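Local coordinates for protein 2-amino-4-hydroxy-6-hydroxymethyldihydropteridine pyrophosphokinase (Haemophilus influenzae, PDB 1CBK) that probably catalyses the transfer of pyrophosphate from ATP to 6-hydroxymethyl-7,8-dihydropterin, a step in folate biosynthesis, at residues His119-Glu130 and Leu146-Lys157. Residues are numbered along the deposited sequence; the frame is centred on the assembly and turned at random.
Sequences HNREFVIVPLFE and LVKQFADHKMIK. With ROI (7,8-dihydro-7,7-dimethyl-6-hydroxypterin), chain D.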
ATOM      1  N   HIS A 119       0.469   5.775   3.465  1.00 13.62           N
ATOM      2  CA  HIS A 119       1.337   6.946   3.391  1.00 12.21           C
ATOM      3  C   HIS A 119       1.859   7.133   1.967  1.00 12.10           C
ATOM      4  O   HIS A 119       2.448   8.171   1.653  1.00 11.15           O
ATOM      5  CB  HIS A 119       2.477   6.831   4.392  1.00 17.01           C
ATOM      6  CG  HIS A 119       2.013   6.608   5.801  1.00 21.72           C
ATOM      7  ND1 HIS A 119       2.879   6.293   6.825  1.00 19.76           N
ATOM      8  CD2 HIS A 119       0.771   6.658   6.354  1.00 24.04           C
ATOM      9  CE1 HIS A 119       2.196   6.159   7.950  1.00 27.71           C
ATOM     10  NE2 HIS A 119       0.915   6.374   7.691  1.00 27.04           N
ATOM     11  N   ASN A 120       1.627   6.134   1.104  1.00 11.99           N
ATOM     12  CA  ASN A 120       2.014   6.202  -0.313  1.00 10.67           C
ATOM     13  C   ASN A 120       0.812   6.587  -1.162  1.00 10.39           C
ATOM     14  O   ASN A 120       0.889   6.589  -2.389  1.00 10.40           O
ATOM     15  CB  ASN A 120       2.564   4.854  -0.787  1.00 11.59           C
ATOM     16  CG  ASN A 120       3.949   4.563  -0.221  1.00 18.29           C
ATOM     17  OD1 ASN A 120       4.679   5.491   0.128  1.00 16.71           O
ATOM     18  ND2 ASN A 120       4.314   3.282  -0.113  1.00 15.21           N
ATOM     19  N   ARG A 121      -0.297   6.926  -0.505  1.00  8.47           N
ATOM     20  CA  ARG A 121      -1.519   7.302  -1.207  1.00  7.51           C
ATOM     21  C   ARG A 121      -1.710   8.804  -1.204  1.00  6.92           C
ATOM     22  O   ARG A 121      -1.849   9.414  -0.146  1.00  7.32           O
ATOM     23  CB  ARG A 121      -2.721   6.622  -0.550  1.00  7.95           C
ATOM     24  CG  ARG A 121      -2.749   5.124  -0.770  1.00  6.17           C
ATOM     25  CD  ARG A 121      -3.916   4.466  -0.046  1.00  5.08           C
ATOM     26  NE  ARG A 121      -3.894   3.021  -0.219  1.00  6.76           N
ATOM     27  CZ  ARG A 121      -4.910   2.214   0.045  1.00  9.54           C
ATOM     28  NH1 ARG A 121      -6.058   2.712   0.483  1.00  9.26           N
ATOM     29  NH2 ARG A 121      -4.791   0.905  -0.139  1.00 10.65           N
ATOM     30  N   GLU A 122      -1.792   9.390  -2.392  1.00  6.29           N
ATOM     31  CA  GLU A 122      -1.979  10.823  -2.521  1.00  6.08           C
ATOM     32  C   GLU A 122      -3.253  11.341  -1.848  1.00  6.59           C
ATOM     33  O   GLU A 122      -3.273  12.464  -1.332  1.00  5.22           O
ATOM     34  CB  GLU A 122      -2.015  11.222  -3.998  1.00  6.92           C
ATOM     35  CG  GLU A 122      -3.200  10.623  -4.778  1.00  9.29           C
ATOM     36  CD  GLU A 122      -3.225  11.057  -6.238  1.00 14.40           C
ATOM     37  OE1 GLU A 122      -2.390  11.897  -6.650  1.00 11.52           O
ATOM     38  OE2 GLU A 122      -4.092  10.561  -6.982  1.00 14.72           O
ATOM     39  N   PHE A 123      -4.316  10.543  -1.911  1.00  6.00           N
ATOM     40  CA  PHE A 123      -5.609  10.931  -1.357  1.00  5.46           C
ATOM     41  C   PHE A 123      -5.709  10.774   0.153  1.00  5.87           C
ATOM     42  O   PHE A 123      -6.785  10.942   0.733  1.00  5.62           O
ATOM     43  CB  PHE A 123      -6.747  10.188  -2.076  1.00  5.21           C
ATOM     44  CG  PHE A 123      -6.530   8.715  -2.204  1.00  3.95           C
ATOM     45  CD1 PHE A 123      -6.928   7.848  -1.195  1.00  2.92           C
ATOM     46  CD2 PHE A 123      -5.960   8.188  -3.355  1.00  5.38           C
ATOM     47  CE1 PHE A 123      -6.759   6.476  -1.322  1.00  6.92           C
ATOM     48  CE2 PHE A 123      -5.783   6.814  -3.499  1.00  4.18           C
ATOM     49  CZ  PHE A 123      -6.183   5.957  -2.484  1.00  7.44           C
ATOM     50  N   VAL A 124      -4.604  10.364   0.766  1.00  5.10           N
ATOM     51  CA  VAL A 124      -4.511  10.214   2.194  1.00  4.41           C
ATOM     52  C   VAL A 124      -3.545  11.298   2.703  1.00  8.43           C
ATOM     53  O   VAL A 124      -3.892  12.098   3.589  1.00  8.31           O
ATOM     54  CB  VAL A 124      -3.941   8.847   2.579  1.00  3.71           C
ATOM     55  CG1 VAL A 124      -3.544   8.838   4.062  1.00  9.92           C
ATOM     56  CG2 VAL A 124      -4.948   7.756   2.329  1.00  4.52           C
ATOM     57  N   ILE A 125      -2.348  11.357   2.110  1.00  9.84           N
ATOM     58  CA  ILE A 125      -1.319  12.299   2.566  1.00  8.59           C
ATOM     59  C   ILE A 125      -1.562  13.765   2.279  1.00  8.16           C
ATOM     60  O   ILE A 125      -1.237  14.615   3.122  1.00 11.15           O
ATOM     61  CB  ILE A 125       0.096  11.879   2.097  1.00  8.08           C
ATOM     62  CG1 ILE A 125       0.472  10.529   2.725  1.00  8.58           C
ATOM     63  CG2 ILE A 125       1.161  12.980   2.415  1.00  6.60           C
ATOM     64  CD1 ILE A 125       0.615  10.533   4.248  1.00 11.49           C
ATOM     65  N   VAL A 126      -2.128  14.084   1.119  1.00  7.18           N
ATOM     66  CA  VAL A 126      -2.388  15.485   0.795  1.00  7.70           C
ATOM     67  C   VAL A 126      -3.409  16.098   1.775  1.00  9.64           C
ATOM     68  O   VAL A 126      -3.191  17.222   2.275  1.00 10.03           O
ATOM     69  CB  VAL A 126      -2.778  15.672  -0.688  1.00 11.29           C
ATOM     70  CG1 VAL A 126      -3.379  17.044  -0.935  1.00  9.10           C
ATOM     71  CG2 VAL A 126      -1.552  15.429  -1.562  1.00  7.27           C
ATOM     72  N   PRO A 127      -4.555  15.408   2.019  1.00  8.16           N
ATOM     73  CA  PRO A 127      -5.577  15.914   2.958  1.00  8.31           C
ATOM     74  C   PRO A 127      -5.004  15.977   4.407  1.00  7.16           C
ATOM     75  O   PRO A 127      -5.305  16.906   5.150  1.00  8.53           O
ATOM     76  CB  PRO A 127      -6.701  14.864   2.887  1.00  7.14           C
ATOM     77  CG  PRO A 127      -6.515  14.192   1.615  1.00 11.56           C
ATOM     78  CD  PRO A 127      -5.073  14.292   1.202  1.00  5.94           C
ATOM     79  N   LEU A 128      -4.249  14.965   4.823  1.00  6.40           N
ATOM     80  CA  LEU A 128      -3.642  14.963   6.171  1.00  6.37           C
ATOM     81  C   LEU A 128      -2.720  16.184   6.354  1.00  5.66           C
ATOM     82  O   LEU A 128      -2.778  16.866   7.373  1.00  5.87           O
ATOM     83  CB  LEU A 128      -2.851  13.655   6.420  1.00  5.51           C
ATOM     84  CG  LEU A 128      -2.186  13.444   7.799  1.00 10.21           C
ATOM     85  CD1 LEU A 128      -3.230  13.532   8.909  1.00  5.37           C
ATOM     86  CD2 LEU A 128      -1.500  12.088   7.855  1.00  8.01           C
ATOM     87  N   PHE A 129      -1.897  16.463   5.342  1.00  5.47           N
ATOM     88  CA  PHE A 129      -0.967  17.592   5.374  1.00  7.63           C
ATOM     89  C   PHE A 129      -1.714  18.911   5.489  1.00  9.34           C
ATOM     90  O   PHE A 129      -1.250  19.858   6.138  1.00  8.48           O
ATOM     91  CB  PHE A 129      -0.099  17.576   4.119  1.00  9.17           C
ATOM     92  CG  PHE A 129       0.843  18.744   4.005  1.00 13.53           C
ATOM     93  CD1 PHE A 129       1.785  19.008   4.995  1.00 16.73           C
ATOM     94  CD2 PHE A 129       0.794  19.579   2.892  1.00 16.79           C
ATOM     95  CE1 PHE A 129       2.677  20.093   4.884  1.00 10.50           C
ATOM     96  CE2 PHE A 129       1.669  20.658   2.762  1.00 15.73           C
ATOM     97  CZ  PHE A 129       2.616  20.915   3.765  1.00 18.50           C
ATOM     98  N   GLU A 130      -2.897  18.971   4.878  1.00 10.49           N
ATOM     99  CA  GLU A 130      -3.700  20.192   4.929  1.00  8.76           C
ATOM    100  C   GLU A 130      -4.148  20.522   6.368  1.00  8.00           C
ATOM    101  O   GLU A 130      -4.218  21.683   6.749  1.00  9.52           O
ATOM    102  CB  GLU A 130      -4.916  20.058   4.001  1.00  8.07           C
ATOM    103  CG  GLU A 130      -5.860  21.269   4.011  1.00 13.11           C
ATOM    104  CD  GLU A 130      -7.141  21.044   3.201  1.00 10.60           C
ATOM    105  OE1 GLU A 130      -7.498  19.875   2.973  1.00  8.19           O
ATOM    106  OE2 GLU A 130      -7.791  22.041   2.796  1.00 13.47           O
ATOM    107  N   LEU A 146       6.956  13.448   3.371  1.00 18.37           N
ATOM    108  CA  LEU A 146       6.003  12.534   2.753  1.00 16.93           C
ATOM    109  C   LEU A 146       5.155  13.198   1.654  1.00 15.19           C
ATOM    110  O   LEU A 146       4.869  12.577   0.634  1.00 17.46           O
ATOM    111  CB  LEU A 146       5.073  11.947   3.821  1.00 17.35           C
ATOM    112  CG  LEU A 146       5.706  11.080   4.906  1.00 19.60           C
ATOM    113  CD1 LEU A 146       4.642  10.658   5.904  1.00 12.30           C
ATOM    114  CD2 LEU A 146       6.387   9.869   4.270  1.00 20.96           C
ATOM    115  N   VAL A 147       4.762  14.453   1.833  1.00 14.69           N
ATOM    116  CA  VAL A 147       3.918  15.110   0.833  1.00 13.85           C
ATOM    117  C   VAL A 147       4.638  15.511  -0.465  1.00 15.66           C
ATOM    118  O   VAL A 147       3.990  15.747  -1.483  1.00 14.60           O
ATOM    119  CB  VAL A 147       3.151  16.302   1.459  1.00 12.49           C
ATOM    120  CG1 VAL A 147       4.056  17.515   1.581  1.00 10.01           C
ATOM    121  CG2 VAL A 147       1.881  16.614   0.667  1.00 12.89           C
ATOM    122  N   LYS A 148       5.972  15.553  -0.430  1.00 16.67           N
ATOM    123  CA  LYS A 148       6.821  15.911  -1.580  1.00 17.86           C
ATOM    124  C   LYS A 148       6.469  15.100  -2.813  1.00 16.14           C
ATOM    125  O   LYS A 148       6.375  15.631  -3.904  1.00 17.36           O
ATOM    126  CB  LYS A 148       8.299  15.650  -1.261  1.00 22.39           C
ATOM    127  CG  LYS A 148       8.968  16.659  -0.349  1.00 29.48           C
ATOM    128  CD  LYS A 148       9.284  17.916  -1.104  1.00 42.33           C
ATOM    129  CE  LYS A 148      10.367  18.733  -0.396  1.00 48.53           C
ATOM    130  NZ  LYS A 148      10.838  19.863  -1.282  1.00 55.45           N
ATOM    131  N   GLN A 149       6.302  13.804  -2.616  1.00 15.18           N
ATOM    132  CA  GLN A 149       5.965  12.860  -3.672  1.00 16.68           C
ATOM    133  C   GLN A 149       4.655  13.206  -4.412  1.00 17.76           C
ATOM    134  O   GLN A 149       4.464  12.816  -5.572  1.00 15.89           O
ATOM    135  CB  GLN A 149       5.828  11.484  -3.024  1.00 17.16           C
ATOM    136  CG  GLN A 149       5.751  10.304  -3.951  1.00 28.74           C
ATOM    137  CD  GLN A 149       5.467   9.011  -3.195  1.00 36.24           C
ATOM    138  OE1 GLN A 149       5.487   8.970  -1.958  1.00 40.36           O
ATOM    139  NE2 GLN A 149       5.187   7.952  -3.935  1.00 44.27           N
ATOM    140  N   PHE A 150       3.769  13.949  -3.751  1.00 14.95           N
ATOM    141  CA  PHE A 150       2.473  14.289  -4.318  1.00 16.23           C
ATOM    142  C   PHE A 150       2.316  15.753  -4.696  1.00 18.04           C
ATOM    143  O   PHE A 150       1.193  16.242  -4.861  1.00 17.10           O
ATOM    144  CB  PHE A 150       1.390  13.892  -3.315  1.00 10.36           C
ATOM    145  CG  PHE A 150       1.601  12.532  -2.709  1.00 12.42           C
ATOM    146  CD1 PHE A 150       1.635  11.399  -3.510  1.00  7.75           C
ATOM    147  CD2 PHE A 150       1.774  12.390  -1.325  1.00 10.42           C
ATOM    148  CE1 PHE A 150       1.833  10.138  -2.965  1.00  5.56           C
ATOM    149  CE2 PHE A 150       1.980  11.118  -0.754  1.00  8.05           C
ATOM    150  CZ  PHE A 150       2.007   9.989  -1.586  1.00 10.14           C
ATOM    151  N   ALA A 151       3.443  16.450  -4.861  1.00 20.15           N
ATOM    152  CA  ALA A 151       3.415  17.876  -5.201  1.00 22.90           C
ATOM    153  C   ALA A 151       2.745  18.163  -6.537  1.00 23.03           C
ATOM    154  O   ALA A 151       2.193  19.242  -6.724  1.00 24.34           O
ATOM    155  CB  ALA A 151       4.827  18.476  -5.177  1.00 25.84           C
ATOM    156  N   ASP A 152       2.783  17.203  -7.454  1.00 22.45           N
ATOM    157  CA  ASP A 152       2.164  17.396  -8.756  1.00 24.99           C
ATOM    158  C   ASP A 152       0.890  16.577  -8.955  1.00 22.91           C
ATOM    159  O   ASP A 152       0.526  16.250 -10.093  1.00 23.57           O
ATOM    160  CB  ASP A 152       3.189  17.107  -9.858  1.00 31.18           C
ATOM    161  CG  ASP A 152       4.381  18.051  -9.793  1.00 39.85           C
ATOM    162  OD1 ASP A 152       4.159  19.285  -9.678  1.00 40.04           O
ATOM    163  OD2 ASP A 152       5.532  17.551  -9.826  1.00 44.69           O
ATOM    164  N   HIS A 153       0.198  16.279  -7.852  1.00 19.84           N
ATOM    165  CA  HIS A 153      -1.045  15.499  -7.899  1.00 16.15           C
ATOM    166  C   HIS A 153      -2.116  16.221  -8.727  1.00 15.63           C
ATOM    167  O   HIS A 153      -2.148  17.465  -8.799  1.00 14.02           O
ATOM    168  CB  HIS A 153      -1.570  15.207  -6.482  1.00 11.60           C
ATOM    169  CG  HIS A 153      -2.206  16.386  -5.811  1.00 11.25           C
ATOM    170  ND1 HIS A 153      -3.519  16.749  -6.027  1.00 13.15           N
ATOM    171  CD2 HIS A 153      -1.708  17.290  -4.936  1.00 10.96           C
ATOM    172  CE1 HIS A 153      -3.802  17.827  -5.317  1.00 10.65           C
ATOM    173  NE2 HIS A 153      -2.720  18.175  -4.643  1.00  7.65           N
ATOM    174  N   LYS A 154      -2.980  15.450  -9.370  1.00 15.94           N
ATOM    175  CA  LYS A 154      -4.025  16.050 -10.173  1.00 16.68           C
ATOM    176  C   LYS A 154      -5.430  15.957  -9.533  1.00 17.01           C
ATOM    177  O   LYS A 154      -6.441  16.031 -10.238  1.00 14.95           O
ATOM    178  CB  LYS A 154      -4.003  15.440 -11.576  1.00 21.47           C
ATOM    179  CG  LYS A 154      -2.731  15.768 -12.363  1.00 31.23           C
ATOM    180  CD  LYS A 154      -2.735  15.050 -13.707  1.00 46.09           C
ATOM    181  CE  LYS A 154      -1.356  15.028 -14.387  1.00 50.94           C
ATOM    182  NZ  LYS A 154      -1.350  14.121 -15.587  1.00 53.95           N
ATOM    183  N   MET A 155      -5.481  15.795  -8.207  1.00 14.63           N
ATOM    184  CA  MET A 155      -6.768  15.695  -7.514  1.00 13.18           C
ATOM    185  C   MET A 155      -7.491  17.028  -7.571  1.00 13.97           C
ATOM    186  O   MET A 155      -6.845  18.089  -7.639  1.00 14.60           O
ATOM    187  CB  MET A 155      -6.581  15.253  -6.065  1.00 10.53           C
ATOM    188  CG  MET A 155      -5.877  13.921  -5.918  1.00 11.43           C
ATOM    189  SD  MET A 155      -5.938  13.282  -4.218  1.00 11.49           S
ATOM    190  CE  MET A 155      -4.952  14.524  -3.343  1.00 11.64           C
ATOM    191  N   ILE A 156      -8.822  16.979  -7.586  1.00 12.35           N
ATOM    192  CA  ILE A 156      -9.621  18.199  -7.635  1.00 12.36           C
ATOM    193  C   ILE A 156     -10.122  18.514  -6.237  1.00 12.84           C
ATOM    194  O   ILE A 156     -10.761  17.671  -5.613  1.00 14.04           O
ATOM    195  CB  ILE A 156     -10.874  18.038  -8.549  1.00 10.84           C
ATOM    196  CG1 ILE A 156     -10.460  17.634  -9.972  1.00 13.67           C
ATOM    197  CG2 ILE A 156     -11.687  19.319  -8.550  1.00  9.97           C
ATOM    198  CD1 ILE A 156      -9.515  18.623 -10.637  1.00 20.26           C
ATOM    199  N   LYS A 157      -9.815  19.702  -5.732  1.00 12.60           N
ATOM    200  CA  LYS A 157     -10.304  20.094  -4.414  1.00 15.25           C
ATOM    201  C   LYS A 157     -11.732  20.623  -4.605  1.00 15.45           C
ATOM    202  O   LYS A 157     -11.934  21.706  -5.150  1.00 16.01           O
ATOM    203  CB  LYS A 157      -9.411  21.167  -3.818  1.00 14.77           C
ATOM    204  CG  LYS A 157      -9.996  21.803  -2.594  1.00 24.77           C
ATOM    205  CD  LYS A 157      -8.973  21.999  -1.502  1.00 29.78           C
ATOM    206  CE  LYS A 157      -7.815  22.835  -1.915  1.00 28.78           C
ATOM    207  NZ  LYS A 157      -7.281  23.548  -0.729  1.00 28.74           N
TER
HETATM  208  N1  ROI D 601      -8.932   4.963  -4.758  1.00  4.07           N
HETATM  209  C2  ROI D 601      -9.094   6.275  -4.370  1.00  3.61           C
HETATM  210  N2  ROI D 601      -8.743   7.243  -5.259  1.00  3.50           N
HETATM  211  N3  ROI D 601      -9.582   6.633  -3.158  1.00  5.78           N
HETATM  212  C4  ROI D 601      -9.932   5.715  -2.230  1.00  2.56           C
HETATM  213  O4  ROI D 601     -10.419   6.029  -1.132  1.00  9.20           O
HETATM  214  C4A ROI D 601      -9.744   4.328  -2.541  1.00  3.34           C
HETATM  215  N5  ROI D 601     -10.047   3.412  -1.668  1.00  6.10           N
HETATM  216  C6  ROI D 601      -9.900   2.059  -1.895  1.00 10.62           C
HETATM  217  C7  ROI D 601      -9.175   1.594  -3.186  1.00 11.39           C
HETATM  218  C16 ROI D 601      -7.667   1.242  -2.885  1.00  7.11           C
HETATM  219  C15 ROI D 601      -9.919   0.421  -3.840  1.00  9.55           C
HETATM  220  N8  ROI D 601      -9.074   2.681  -4.209  1.00  8.75           N
HETATM  221  C8A ROI D 601      -9.228   4.016  -3.884  1.00  6.18           C
HETATM  222  O9  ROI D 601     -10.371   1.297  -0.991  1.00 13.26           O
HETATM  223  O   HOH W   1      -2.554  12.594  -9.390  1.00 12.05           O
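The ring of Phe150 lies flat against the first turn of helix 122-131. Glu122 CA sits over one face, 3.8 Å from the ring centroid, in a CH-pi contact. Gln149 CB covers the opposite face. Ile125 crosses the ring at about a right angle, with CB 3.5 Å from Phe150 CE2. The carbonyl O of His119 meets the ring edge, 3.7 Å from Phe150 CZ.

Met155 fills the next part of the helix surface. Its CG is anti to the carbonyl carbon (chi1 -58°), and a bend at chi3 (-65°) turns CE to Val126 CB, 3.6 Å away. SD rests on Phe123 CA and CB. Met155 CE also sits over one face of the His153 ring, toward its rim, and Met155 N donates to ND1 near the ring plane. Farther along, Val147 CG1 stands over the centre of the Phe129 ring, 4.0 Å from its centroid.

The polar margin is looser. One water donates to Glu122 OE1 and accepts from Lys154 N. Glu130 OE2 has its stronger partner in Ser39 OG, a hydrogen bond; NZ of the exposed Lys157 adds a long salt bridge to OE2 at 3.9 Å.

Residues 146-157 thus run along one side of the helix before joining the sheet as edge strand 156-157. Phe123, with Met155 at its CB, stacks its ring on the bound pterin analogue in the pterin pocket of the HPPK fold.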